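Local coordinates for proteasome accessory factor B/C (PafBC) (Paenarthrobacter aurescens, PDB 6SJ9), which probably regulates transcription in the bacterial DNA damage response, combining winged helix-turn-helix DNA-binding domains with WYL domains, at residues H161-G166 against T214-L219; E176-E181 against R199-K204; Q191-G196 against V206-R211. All coordinates share one frame; numbering follows the deposited sequence.

Overall arrangement
All three contacts belong to one curled antiparallel sheet, that of the first WYL domain, with its Sm-type fold. Contact 1 joins strand 163-168 to the short strand 217-218, contact 2 ties strand 175-188 to the turn at 199-202, and contact 3 zips the hairpin of strands 191-198 and 203-208. The centre of contact 1 lies about 11 Å from that of contact 2, and contact 3 has its centre about 13 Å from each of theirs. Strand 163-168 bridges contacts 1 and 2, with I163 N 2.8 Å from V180 O. Inside the curl, F165, V180, L194 and F207 meet in a shared core. None of the contacts includes a ligand of the potassium ion.

Contact 1. Residues H161-G166 against T214-L219; sequences HPIRFG and TAISVL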
ATOM      1  N   HIS A 161     -19.338   1.544  25.001  1.00 35.33           N
ATOM      2  CA  HIS A 161     -19.765   0.188  25.230  1.00 38.22           C
ATOM      3  C   HIS A 161     -18.549  -0.686  25.553  1.00 39.83           C
ATOM      4  O   HIS A 161     -17.552  -0.660  24.809  1.00 36.11           O
ATOM      5  CB  HIS A 161     -20.440  -0.375  23.984  1.00 36.13           C
ATOM      6  CG  HIS A 161     -21.610   0.415  23.542  1.00 37.76           C
ATOM      7  ND1 HIS A 161     -22.606   0.809  24.415  1.00 37.01           N
ATOM      8  CD2 HIS A 161     -21.988   0.835  22.312  1.00 36.73           C
ATOM      9  CE1 HIS A 161     -23.522   1.471  23.741  1.00 37.86           C
ATOM     10  NE2 HIS A 161     -23.186   1.474  22.463  1.00 38.63           N
ATOM     11  N   PRO A 162     -18.659  -1.525  26.578  1.00 38.74           N
ATOM     12  CA  PRO A 162     -17.662  -2.579  26.796  1.00 38.39           C
ATOM     13  C   PRO A 162     -17.793  -3.631  25.686  1.00 41.74           C
ATOM     14  O   PRO A 162     -18.785  -3.653  24.933  1.00 40.36           O
ATOM     15  CB  PRO A 162     -18.006  -3.132  28.191  1.00 37.15           C
ATOM     16  CG  PRO A 162     -19.453  -2.771  28.397  1.00 40.12           C
ATOM     17  CD  PRO A 162     -19.849  -1.615  27.469  1.00 36.76           C
ATOM     18  N   ILE A 163     -16.778  -4.493  25.570  1.00 39.32           N
ATOM     19  CA  ILE A 163     -16.730  -5.516  24.529  1.00 39.88           C
ATOM     20  C   ILE A 163     -16.361  -6.866  25.143  1.00 43.32           C
ATOM     21  O   ILE A 163     -15.899  -6.965  26.283  1.00 43.69           O
ATOM     22  CB  ILE A 163     -15.702  -5.200  23.399  1.00 39.17           C
ATOM     23  CG1 ILE A 163     -14.292  -5.149  23.970  1.00 36.67           C
ATOM     24  CG2 ILE A 163     -16.028  -3.874  22.751  1.00 35.95           C
ATOM     25  CD1 ILE A 163     -13.194  -4.810  22.916  1.00 40.09           C
ATOM     26  N   ARG A 164     -16.574  -7.914  24.352  1.00 44.35           N
ATOM     27  CA  ARG A 164     -16.122  -9.258  24.692  1.00 47.12           C
ATOM     28  C   ARG A 164     -15.583  -9.940  23.438  1.00 50.52           C
ATOM     29  O   ARG A 164     -16.025  -9.671  22.315  1.00 54.88           O
ATOM     30  CB  ARG A 164     -17.249 -10.047  25.388  1.00 49.08           C
ATOM     31  CG  ARG A 164     -17.789 -11.299  24.722  1.00 50.79           C
ATOM     32  CD  ARG A 164     -19.230 -11.548  25.175  1.00 50.39           C
ATOM     33  NE  ARG A 164     -19.371 -11.194  26.582  1.00 54.24           N
ATOM     34  CZ  ARG A 164     -20.515 -10.813  27.172  1.00 53.63           C
ATOM     35  NH1 ARG A 164     -21.664 -10.720  26.485  1.00 47.71           N
ATOM     36  NH2 ARG A 164     -20.501 -10.473  28.467  1.00 54.88           N
ATOM     37  N   PHE A 165     -14.592 -10.805  23.631  1.00 53.71           N
ATOM     38  CA  PHE A 165     -13.957 -11.494  22.508  1.00 52.51           C
ATOM     39  C   PHE A 165     -13.159 -12.678  23.024  1.00 53.63           C
ATOM     40  O   PHE A 165     -12.748 -12.720  24.200  1.00 52.66           O
ATOM     41  CB  PHE A 165     -13.003 -10.623  21.680  1.00 51.29           C
ATOM     42  CG  PHE A 165     -11.977  -9.921  22.502  1.00 51.94           C
ATOM     43  CD1 PHE A 165     -10.724 -10.510  22.740  1.00 52.38           C
ATOM     44  CD2 PHE A 165     -12.280  -8.697  23.105  1.00 43.88           C
ATOM     45  CE1 PHE A 165      -9.792  -9.844  23.555  1.00 50.37           C
ATOM     46  CE2 PHE A 165     -11.347  -8.039  23.887  1.00 43.27           C
ATOM     47  CZ  PHE A 165     -10.122  -8.608  24.142  1.00 42.15           C
ATOM     48  N   GLY A 166     -12.993 -13.659  22.135  1.00 54.33           N
ATOM     49  CA  GLY A 166     -12.122 -14.779  22.432  1.00 53.11           C
ATOM     50  C   GLY A 166     -10.660 -14.374  22.339  1.00 53.77           C
ATOM     51  O   GLY A 166     -10.242 -13.695  21.406  1.00 54.64           O
ATOM     52  N   THR A 214     -11.995 -14.550  17.777  1.00 78.34           N
ATOM     53  CA  THR A 214     -13.335 -14.228  17.299  1.00 69.65           C
ATOM     54  C   THR A 214     -13.383 -12.836  16.697  1.00 68.83           C
ATOM     55  O   THR A 214     -12.434 -12.050  16.773  1.00 70.66           O
ATOM     56  CB  THR A 214     -14.354 -14.250  18.428  1.00 67.86           C
ATOM     57  OG1 THR A 214     -14.245 -13.014  19.132  1.00 68.20           O
ATOM     58  CG2 THR A 214     -14.072 -15.372  19.392  1.00 67.08           C
ATOM     59  N   ALA A 215     -14.540 -12.514  16.139  1.00 67.70           N
ATOM     60  CA  ALA A 215     -14.880 -11.121  15.980  1.00 63.86           C
ATOM     61  C   ALA A 215     -15.227 -10.539  17.352  1.00 57.04           C
ATOM     62  O   ALA A 215     -15.477 -11.247  18.330  1.00 53.92           O
ATOM     63  CB  ALA A 215     -16.034 -10.945  14.984  1.00 63.77           C
ATOM     64  N   ILE A 216     -15.163  -9.229  17.428  1.00 55.21           N
ATOM     65  CA  ILE A 216     -15.451  -8.538  18.671  1.00 51.78           C
ATOM     66  C   ILE A 216     -16.953  -8.351  18.770  1.00 50.64           C
ATOM     67  O   ILE A 216     -17.575  -7.805  17.861  1.00 50.91           O
ATOM     68  CB  ILE A 216     -14.703  -7.198  18.675  1.00 51.58           C
ATOM     69  CG1 ILE A 216     -13.188  -7.512  18.670  1.00 52.72           C
ATOM     70  CG2 ILE A 216     -15.197  -6.283  19.783  1.00 50.22           C
ATOM     71  CD1 ILE A 216     -12.334  -6.364  18.509  1.00 54.52           C
ATOM     72  N   SER A 217     -17.542  -8.778  19.876  1.00 51.78           N
ATOM     73  CA  SER A 217     -18.936  -8.431  20.138  1.00 51.02           C
ATOM     74  C   SER A 217     -19.009  -7.162  21.015  1.00 48.21           C
ATOM     75  O   SER A 217     -18.490  -7.135  22.152  1.00 45.54           O
ATOM     76  CB  SER A 217     -19.674  -9.632  20.719  1.00 53.16           C
ATOM     77  OG  SER A 217     -19.281  -9.926  22.031  1.00 61.57           O
ATOM     78  N   VAL A 218     -19.585  -6.101  20.443  1.00 42.37           N
ATOM     79  CA  VAL A 218     -19.801  -4.834  21.125  1.00 41.99           C
ATOM     80  C   VAL A 218     -21.068  -4.931  21.979  1.00 44.77           C
ATOM     81  O   VAL A 218     -22.167  -5.087  21.441  1.00 41.63           O
ATOM     82  CB  VAL A 218     -19.924  -3.712  20.105  1.00 36.42           C
ATOM     83  CG1 VAL A 218     -20.019  -2.340  20.811  1.00 38.00           C
ATOM     84  CG2 VAL A 218     -18.691  -3.687  19.193  1.00 39.76           C
ATOM     85  N   LEU A 219     -20.935  -4.758  23.312  1.00 39.41           N
ATOM     86  CA  LEU A 219     -22.105  -4.889  24.210  1.00 46.76           C
ATOM     87  C   LEU A 219     -22.852  -3.554  24.290  1.00 52.81           C
ATOM     88  O   LEU A 219     -22.703  -2.756  25.238  1.00 40.45           O
ATOM     89  CB  LEU A 219     -21.660  -5.347  25.588  1.00 41.77           C
ATOM     90  CG  LEU A 219     -20.752  -6.581  25.497  1.00 46.30           C
ATOM     91  CD1 LEU A 219     -20.452  -7.074  26.921  1.00 43.73           C
ATOM     92  CD2 LEU A 219     -21.477  -7.705  24.646  1.00 42.64           C
TER
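R164 and S217 face each other as an antiparallel hydrogen-bonded pair. R164 N donates to S217 O (3.0 Å), and S217 N donates in return to R164 O (3.0 Å). R164 O takes a second bond, from S217 OG at 3.3 Å, and this donor stands 47° above the carbonyl plane, away from a lone pair. The hydroxyl gets there because chi1 of S217 (71°) places OG between the backbone N and the carbonyl carbon, which also lays it against R164 CG. Two residues before R164, just ahead of the strand, P162 O accepts from L219 N at 2.9 Å. The intervening pair, I163 with V218, is non-hydrogen-bonded, and I163 turns its own backbone bonds to V180 while its CA approaches S217 O at 3.4 Å. F165 likewise bonds to R178. Strand 163-168 is thus held along both edges, by 175-188 and by the short strand 217-218. This is the Sm-fold arrangement, in which the first strand runs between the second and the last. The face carrying I163 and V218 lies under helix 147-159, and I216 packs beside it: I163 CB meets I216 CG2 at 3.8 Å, and the two side chains reach A156 and V153 of that helix, respectively. On the face of R164 and S217, the two methyl groups of L219 lie against the R164 guanidinium, CD1 above one face near its rim and CD2 3.5 Å from NH1. NH2 of this group is salt-bridged to E179. H161, whose CB rests on V218 CG1, donates from ND1 to the backbone carbonyl G222 O. At the far end the approach of G166 N to T214 OG1 is at best a weak and doubtful bond, and G166 also pairs through its backbone with T213.

Contact 2. Residues E176-E181 against R199-K204; sequences EVREVE and RGRGAK
R201 reaches from the turn to E176 and grips its carboxylate end-on with two nitrogens, one to each oxygen. NH1 of R201 meets E176 OE1 on its syn side at 3.1 Å, whereas R201 NH2 comes to E176 OE2 from above the carboxylate plane at 2.6 Å. The same guanidinium lies flat on that of R178, the centres 3.6 Å apart and the planes at 13°, so that R178 NH1 sits over the middle of the R201 group. R199 makes the second salt bridge: its NH1 is 2.9 Å from E181 OE2, again on the syn side, with the two flat groups turned 73° apart. Bends at chi2 and chi3 fold the R199 chain back so that CD also packs against E181 OE2. Between these bridges R199 N donates to E179 O (2.9 Å), pinning the turn to strand 175-188 of the WYL-domain sheet. D198, which also receives R201 N, forms a salt bridge with R178 NH1. With E176 on one arginine and D198 on the other, the stacked pair of like charges is probably well compensated, and the carboxylates would offset its repulsion on this exposed surface.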
ATOM      1  N   GLU A 176      -9.977 -18.116  25.721  1.00 95.08           N
ATOM      2  CA  GLU A 176     -10.688 -17.544  26.852  1.00 91.02           C
ATOM      3  C   GLU A 176     -11.409 -16.283  26.415  1.00 78.49           C
ATOM      4  O   GLU A 176     -10.856 -15.477  25.660  1.00 69.06           O
ATOM      5  CB  GLU A 176      -9.706 -17.244  27.991  1.00 97.71           C
ATOM      6  CG  GLU A 176     -10.318 -16.716  29.262  1.00104.23           C
ATOM      7  CD  GLU A 176      -9.253 -16.411  30.308  1.00110.93           C
ATOM      8  OE1 GLU A 176      -8.049 -16.566  29.981  1.00113.77           O
ATOM      9  OE2 GLU A 176      -9.612 -16.004  31.441  1.00112.38           O
ATOM     10  N   VAL A 177     -12.667 -16.157  26.841  1.00 75.50           N
ATOM     11  CA  VAL A 177     -13.465 -14.982  26.520  1.00 65.29           C
ATOM     12  C   VAL A 177     -13.110 -13.895  27.519  1.00 58.04           C
ATOM     13  O   VAL A 177     -13.210 -14.096  28.733  1.00 56.81           O
ATOM     14  CB  VAL A 177     -14.968 -15.312  26.572  1.00 66.10           C
ATOM     15  CG1 VAL A 177     -15.816 -14.063  26.328  1.00 57.87           C
ATOM     16  CG2 VAL A 177     -15.305 -16.380  25.536  1.00 66.49           C
ATOM     17  N   ARG A 178     -12.716 -12.732  27.014  1.00 53.25           N
ATOM     18  CA  ARG A 178     -12.311 -11.619  27.858  1.00 48.77           C
ATOM     19  C   ARG A 178     -13.378 -10.531  27.791  1.00 47.54           C
ATOM     20  O   ARG A 178     -13.983 -10.311  26.732  1.00 48.49           O
ATOM     21  CB  ARG A 178     -10.977 -11.066  27.382  1.00 49.31           C
ATOM     22  CG  ARG A 178      -9.880 -12.148  27.170  1.00 54.08           C
ATOM     23  CD  ARG A 178      -9.557 -12.847  28.488  1.00 57.37           C
ATOM     24  NE  ARG A 178      -8.807 -11.962  29.387  1.00 62.24           N
ATOM     25  CZ  ARG A 178      -7.457 -11.907  29.400  1.00 63.19           C
ATOM     26  NH1 ARG A 178      -6.782 -11.087  30.224  1.00 59.61           N
ATOM     27  NH2 ARG A 178      -6.775 -12.695  28.577  1.00 60.54           N
ATOM     28  N   GLU A 179     -13.592  -9.851  28.923  1.00 43.79           N
ATOM     29  CA  GLU A 179     -14.571  -8.777  29.041  1.00 47.35           C
ATOM     30  C   GLU A 179     -13.776  -7.518  29.266  1.00 46.61           C
ATOM     31  O   GLU A 179     -13.111  -7.382  30.306  1.00 44.30           O
ATOM     32  CB  GLU A 179     -15.519  -8.983  30.221  1.00 49.38           C
ATOM     33  CG  GLU A 179     -16.128 -10.380  30.348  1.00 52.18           C
ATOM     34  CD  GLU A 179     -17.252 -10.604  29.358  1.00 51.77           C
ATOM     35  OE1 GLU A 179     -17.526 -11.771  29.055  1.00 54.71           O
ATOM     36  OE2 GLU A 179     -17.852  -9.608  28.873  1.00 50.67           O
ATOM     37  N   VAL A 180     -13.827  -6.616  28.291  1.00 39.18           N
ATOM     38  CA  VAL A 180     -12.900  -5.507  28.255  1.00 41.94           C
ATOM     39  C   VAL A 180     -13.657  -4.200  28.059  1.00 37.50           C
ATOM     40  O   VAL A 180     -14.546  -4.107  27.214  1.00 37.04           O
ATOM     41  CB  VAL A 180     -11.858  -5.752  27.134  1.00 41.73           C
ATOM     42  CG1 VAL A 180     -10.979  -4.578  26.943  1.00 37.60           C
ATOM     43  CG2 VAL A 180     -11.009  -6.970  27.475  1.00 39.54           C
ATOM     44  N   GLU A 181     -13.203  -3.164  28.744  1.00 37.32           N
ATOM     45  CA  GLU A 181     -13.579  -1.800  28.439  1.00 36.52           C
ATOM     46  C   GLU A 181     -12.458  -1.169  27.615  1.00 36.01           C
ATOM     47  O   GLU A 181     -11.349  -0.937  28.156  1.00 36.41           O
ATOM     48  CB  GLU A 181     -13.818  -1.036  29.748  1.00 36.88           C
ATOM     49  CG  GLU A 181     -14.969  -1.663  30.578  1.00 40.86           C
ATOM     50  CD  GLU A 181     -15.104  -1.103  31.993  1.00 44.57           C
ATOM     51  OE1 GLU A 181     -14.358  -0.158  32.350  1.00 48.63           O
ATOM     52  OE2 GLU A 181     -15.954  -1.604  32.749  1.00 44.13           O
ATOM     53  N   ARG A 199     -12.171  -6.485  32.870  1.00 54.12           N
ATOM     54  CA  ARG A 199     -12.991  -6.569  34.070  1.00 54.20           C
ATOM     55  C   ARG A 199     -12.836  -7.914  34.744  1.00 62.72           C
ATOM     56  O   ARG A 199     -13.109  -8.006  35.941  1.00 62.92           O
ATOM     57  CB  ARG A 199     -14.467  -6.313  33.775  1.00 50.92           C
ATOM     58  CG  ARG A 199     -14.773  -4.931  33.353  1.00 47.92           C
ATOM     59  CD  ARG A 199     -14.109  -3.892  34.228  1.00 48.01           C
ATOM     60  NE  ARG A 199     -14.461  -3.955  35.636  1.00 48.54           N
ATOM     61  CZ  ARG A 199     -15.208  -3.036  36.261  1.00 47.23           C
ATOM     62  NH1 ARG A 199     -15.665  -1.992  35.593  1.00 44.27           N
ATOM     63  NH2 ARG A 199     -15.490  -3.154  37.556  1.00 45.82           N
ATOM     64  N   GLY A 200     -12.422  -8.951  33.995  1.00 68.00           N
ATOM     65  CA  GLY A 200     -12.164 -10.251  34.606  1.00 74.35           C
ATOM     66  C   GLY A 200     -10.949 -10.255  35.519  1.00 77.17           C
ATOM     67  O   GLY A 200     -10.948 -10.910  36.567  1.00 80.46           O
ATOM     68  N   ARG A 201      -9.916  -9.499  35.159  1.00 73.52           N
ATOM     69  CA  ARG A 201      -8.737  -9.339  35.989  1.00 72.95           C
ATOM     70  C   ARG A 201      -8.797  -8.079  36.847  1.00 69.67           C
ATOM     71  O   ARG A 201      -7.957  -7.913  37.733  1.00 73.80           O
ATOM     72  CB  ARG A 201      -7.485  -9.283  35.119  1.00 81.02           C
ATOM     73  CG  ARG A 201      -6.879 -10.633  34.708  1.00 89.57           C
ATOM     74  CD  ARG A 201      -7.826 -11.564  33.965  1.00 92.88           C
ATOM     75  NE  ARG A 201      -7.073 -12.643  33.327  1.00 95.76           N
ATOM     76  CZ  ARG A 201      -7.616 -13.612  32.593  1.00 97.17           C
ATOM     77  NH1 ARG A 201      -6.838 -14.542  32.051  1.00 98.95           N
ATOM     78  NH2 ARG A 201      -8.932 -13.656  32.402  1.00 96.21           N
ATOM     79  N   GLY A 202      -9.776  -7.205  36.630  1.00 63.43           N
ATOM     80  CA  GLY A 202      -9.840  -5.948  37.365  1.00 62.62           C
ATOM     81  C   GLY A 202      -8.611  -5.078  37.211  1.00 66.36           C
ATOM     82  O   GLY A 202      -8.311  -4.264  38.095  1.00 69.66           O
ATOM     83  N   ALA A 203      -7.877  -5.235  36.112  1.00 60.80           N
ATOM     84  CA  ALA A 203      -6.709  -4.416  35.852  1.00 60.23           C
ATOM     85  C   ALA A 203      -6.592  -4.186  34.357  1.00 53.80           C
ATOM     86  O   ALA A 203      -7.205  -4.885  33.540  1.00 49.71           O
ATOM     87  CB  ALA A 203      -5.420  -5.061  36.382  1.00 62.60           C
ATOM     88  N   LYS A 204      -5.738  -3.246  34.004  1.00 51.27           N
ATOM     89  CA  LYS A 204      -5.525  -3.006  32.598  1.00 55.56           C
ATOM     90  C   LYS A 204      -4.756  -4.159  31.969  1.00 54.54           C
ATOM     91  O   LYS A 204      -3.955  -4.830  32.619  1.00 55.51           O
ATOM     92  CB  LYS A 204      -4.831  -1.660  32.432  1.00 66.22           C
ATOM     93  CG  LYS A 204      -3.343  -1.692  32.466  1.00 76.13           C
ATOM     94  CD  LYS A 204      -2.806  -0.302  32.756  1.00 80.98           C
ATOM     95  CE  LYS A 204      -1.378  -0.366  33.312  1.00 86.41           C
ATOM     96  NZ  LYS A 204      -1.086   0.903  34.031  1.00 87.76           N
TER

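Contact 3. Residues Q191-G196 against V206-R211; sequences QWYLVG and VFRLSR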
ATOM      1  N   GLN A 191       2.668  -4.159  14.614  1.00 70.87           N
ATOM      2  CA  GLN A 191       1.558  -5.000  15.066  1.00 71.61           C
ATOM      3  C   GLN A 191       0.591  -4.229  15.960  1.00 62.51           C
ATOM      4  O   GLN A 191       1.011  -3.435  16.809  1.00 59.91           O
ATOM      5  CB  GLN A 191       2.108  -6.214  15.837  1.00 82.17           C
ATOM      6  CG  GLN A 191       2.946  -7.163  14.968  1.00 91.94           C
ATOM      7  CD  GLN A 191       2.232  -7.496  13.653  1.00100.42           C
ATOM      8  OE1 GLN A 191       2.539  -6.920  12.597  1.00103.61           O
ATOM      9  NE2 GLN A 191       1.266  -8.421  13.715  1.00102.57           N
ATOM     10  N   TRP A 192      -0.705  -4.530  15.822  1.00 57.28           N
ATOM     11  CA  TRP A 192      -1.745  -3.754  16.475  1.00 52.11           C
ATOM     12  C   TRP A 192      -2.216  -4.411  17.772  1.00 49.73           C
ATOM     13  O   TRP A 192      -2.351  -5.635  17.870  1.00 52.84           O
ATOM     14  CB  TRP A 192      -2.929  -3.540  15.557  1.00 51.95           C
ATOM     15  CG  TRP A 192      -2.735  -2.448  14.546  1.00 50.48           C
ATOM     16  CD1 TRP A 192      -2.209  -2.571  13.273  1.00 52.79           C
ATOM     17  CD2 TRP A 192      -3.020  -1.066  14.727  1.00 47.27           C
ATOM     18  NE1 TRP A 192      -2.208  -1.342  12.643  1.00 50.71           N
ATOM     19  CE2 TRP A 192      -2.679  -0.398  13.515  1.00 46.69           C
ATOM     20  CE3 TRP A 192      -3.511  -0.313  15.796  1.00 48.26           C
ATOM     21  CZ2 TRP A 192      -2.823   0.984  13.345  1.00 44.87           C
ATOM     22  CZ3 TRP A 192      -3.662   1.075  15.625  1.00 46.99           C
ATOM     23  CH2 TRP A 192      -3.315   1.706  14.395  1.00 46.37           C
ATOM     24  N   TYR A 193      -2.516  -3.576  18.738  1.00 40.73           N
ATOM     25  CA  TYR A 193      -2.869  -3.980  20.085  1.00 40.96           C
ATOM     26  C   TYR A 193      -4.108  -3.203  20.502  1.00 42.89           C
ATOM     27  O   TYR A 193      -4.271  -2.043  20.119  1.00 41.88           O
ATOM     28  CB  TYR A 193      -1.774  -3.644  21.098  1.00 41.88           C
ATOM     29  CG  TYR A 193      -0.455  -4.339  20.830  1.00 53.74           C
ATOM     30  CD1 TYR A 193       0.404  -3.884  19.838  1.00 59.61           C
ATOM     31  CD2 TYR A 193      -0.072  -5.459  21.560  1.00 58.78           C
ATOM     32  CE1 TYR A 193       1.628  -4.537  19.592  1.00 63.61           C
ATOM     33  CE2 TYR A 193       1.142  -6.111  21.322  1.00 62.52           C
ATOM     34  CZ  TYR A 193       1.981  -5.643  20.335  1.00 65.24           C
ATOM     35  OH  TYR A 193       3.177  -6.296  20.094  1.00 69.65           O
ATOM     36  N   LEU A 194      -4.901  -3.825  21.373  1.00 41.24           N
ATOM     37  CA  LEU A 194      -5.978  -3.196  22.123  1.00 37.93           C
ATOM     38  C   LEU A 194      -5.529  -3.087  23.579  1.00 39.93           C
ATOM     39  O   LEU A 194      -4.975  -4.049  24.153  1.00 37.90           O
ATOM     40  CB  LEU A 194      -7.244  -4.054  22.027  1.00 39.65           C
ATOM     41  CG  LEU A 194      -8.358  -3.681  23.023  1.00 40.19           C
ATOM     42  CD1 LEU A 194      -9.069  -2.344  22.698  1.00 37.71           C
ATOM     43  CD2 LEU A 194      -9.355  -4.815  23.093  1.00 39.27           C
ATOM     44  N   VAL A 195      -5.681  -1.905  24.161  1.00 38.68           N
ATOM     45  CA  VAL A 195      -5.450  -1.751  25.589  1.00 39.55           C
ATOM     46  C   VAL A 195      -6.776  -1.355  26.212  1.00 39.15           C
ATOM     47  O   VAL A 195      -7.541  -0.577  25.623  1.00 39.81           O
ATOM     48  CB  VAL A 195      -4.337  -0.736  25.953  1.00 45.82           C
ATOM     49  CG1 VAL A 195      -4.684   0.621  25.444  1.00 52.62           C
ATOM     50  CG2 VAL A 195      -4.195  -0.646  27.471  1.00 42.21           C
ATOM     51  N   GLY A 196      -7.073  -1.926  27.381  1.00 40.21           N
ATOM     52  CA  GLY A 196      -8.307  -1.559  28.043  1.00 38.32           C
ATOM     53  C   GLY A 196      -8.350  -2.182  29.422  1.00 43.96           C
ATOM     54  O   GLY A 196      -7.422  -2.891  29.840  1.00 42.04           O
ATOM     55  N   VAL A 206      -3.216  -5.609  27.840  1.00 45.63           N
ATOM     56  CA  VAL A 206      -2.921  -5.377  26.445  1.00 47.49           C
ATOM     57  C   VAL A 206      -3.165  -6.668  25.677  1.00 46.66           C
ATOM     58  O   VAL A 206      -2.749  -7.751  26.109  1.00 47.86           O
ATOM     59  CB  VAL A 206      -1.488  -4.866  26.256  1.00 53.03           C
ATOM     60  CG1 VAL A 206      -1.341  -4.364  24.839  1.00 54.31           C
ATOM     61  CG2 VAL A 206      -1.195  -3.769  27.251  1.00 55.81           C
ATOM     62  N   PHE A 207      -3.901  -6.557  24.590  1.00 46.74           N
ATOM     63  CA  PHE A 207      -4.288  -7.674  23.752  1.00 48.65           C
ATOM     64  C   PHE A 207      -3.730  -7.471  22.347  1.00 47.32           C
ATOM     65  O   PHE A 207      -3.999  -6.439  21.725  1.00 45.63           O
ATOM     66  CB  PHE A 207      -5.819  -7.739  23.701  1.00 44.51           C
ATOM     67  CG  PHE A 207      -6.454  -7.884  25.060  1.00 42.13           C
ATOM     68  CD1 PHE A 207      -6.540  -9.131  25.684  1.00 45.35           C
ATOM     69  CD2 PHE A 207      -6.895  -6.770  25.741  1.00 39.82           C
ATOM     70  CE1 PHE A 207      -7.116  -9.268  26.941  1.00 44.87           C
ATOM     71  CE2 PHE A 207      -7.507  -6.891  26.984  1.00 40.39           C
ATOM     72  CZ  PHE A 207      -7.610  -8.132  27.586  1.00 44.64           C
ATOM     73  N   ARG A 208      -3.008  -8.459  21.821  1.00 47.77           N
ATOM     74  CA  ARG A 208      -2.616  -8.425  20.416  1.00 48.15           C
ATOM     75  C   ARG A 208      -3.795  -8.800  19.524  1.00 42.94           C
ATOM     76  O   ARG A 208      -4.457  -9.801  19.767  1.00 48.95           O
ATOM     77  CB  ARG A 208      -1.440  -9.348  20.126  1.00 58.29           C
ATOM     78  CG  ARG A 208      -0.303  -9.333  21.112  1.00 69.67           C
ATOM     79  CD  ARG A 208       0.788 -10.349  20.642  1.00 79.27           C
ATOM     80  NE  ARG A 208       1.050 -10.131  19.217  1.00 84.80           N
ATOM     81  CZ  ARG A 208       2.033  -9.387  18.717  1.00 88.43           C
ATOM     82  NH1 ARG A 208       2.161  -9.253  17.393  1.00 86.18           N
ATOM     83  NH2 ARG A 208       2.859  -8.744  19.539  1.00 91.37           N
ATOM     84  N   LEU A 209      -4.120  -7.955  18.551  1.00 39.80           N
ATOM     85  CA  LEU A 209      -5.279  -8.237  17.696  1.00 45.23           C
ATOM     86  C   LEU A 209      -5.140  -9.584  17.002  1.00 52.61           C
ATOM     87  O   LEU A 209      -6.119 -10.351  16.919  1.00 56.45           O
ATOM     88  CB  LEU A 209      -5.464  -7.121  16.656  1.00 45.28           C
ATOM     89  CG  LEU A 209      -6.506  -6.036  16.893  1.00 48.63           C
ATOM     90  CD1 LEU A 209      -6.216  -5.331  18.175  1.00 46.25           C
ATOM     91  CD2 LEU A 209      -6.526  -4.997  15.758  1.00 50.21           C
ATOM     92  N   SER A 210      -3.906  -9.942  16.608  1.00 52.93           N
ATOM     93  CA  SER A 210      -3.689 -11.203  15.903  1.00 54.27           C
ATOM     94  C   SER A 210      -4.034 -12.409  16.771  1.00 57.50           C
ATOM     95  O   SER A 210      -4.305 -13.482  16.226  1.00 62.50           O
ATOM     96  CB  SER A 210      -2.247 -11.298  15.398  1.00 54.31           C
ATOM     97  OG  SER A 210      -1.319 -11.471  16.468  1.00 57.66           O
ATOM     98  N   ARG A 211      -4.060 -12.262  18.100  1.00 56.59           N
ATOM     99  CA  ARG A 211      -4.352 -13.383  18.997  1.00 56.45           C
ATOM    100  C   ARG A 211      -5.829 -13.503  19.389  1.00 60.79           C
ATOM    101  O   ARG A 211      -6.168 -14.345  20.229  1.00 61.11           O
ATOM    102  CB  ARG A 211      -3.483 -13.306  20.239  1.00 57.37           C
ATOM    103  CG  ARG A 211      -1.945 -13.253  19.911  1.00 65.68           C
ATOM    104  CD  ARG A 211      -1.190 -14.139  20.879  1.00 73.62           C
ATOM    105  NE  ARG A 211      -1.294 -15.550  20.497  1.00 81.48           N
ATOM    106  CZ  ARG A 211      -1.156 -16.593  21.325  1.00 84.43           C
ATOM    107  NH1 ARG A 211      -0.917 -16.427  22.631  1.00 81.86           N
ATOM    108  NH2 ARG A 211      -1.271 -17.826  20.834  1.00 87.17           N
TER
HETATM  109  O   HOH W   1      -1.824  -7.994  16.305  1.00 49.73           O
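The ring of Y193 lies alongside the side chain of R208, both pointing the same way, with Y193 CE2 3.5 Å from R208 CG. W192, Y193 and L194 form the Trp-Tyr-Leu triplet from which the WYL domain takes its name, and here they sit on one arm of the antiparallel hairpin 191-198/203-208. V206 approaches the Y193 ring obliquely, its CG1 3.7 Å from Y193 CD2. A bend at chi3 (48°) turns the R208 guanidinium back toward the first arm. It stands 78° from the ring plane and places its edge near Q191 CG. NH2 comes very close to the Y193 hydroxyl, but at an angle too poor for a hydrogen bond. The firm partner of the guanidinium is D284, in a salt bridge to NH1, and the same carboxylate also accepts from S210 OG. On the other face of the sheet L194 and F207 run side by side, with L194 CD2 4.1 Å from F207 CD2, while the F207 ring makes edge-to-face contacts with F165 and Y167. L194 and F207 also form a hydrogen-bonded pair of the hairpin: L194 N to F207 O and F207 N to L194 O, each 2.8 Å. Beyond R208 the chain enters a short 3-10 turn, where L209 packs its CD2 on W192 CB. L209 N still donates to W192 O at 3.0 Å, nearly straight (171°). W192 O accepts a second hydrogen bond, from a water 2.9 Å away, and that water in turn accepts one from S210 N.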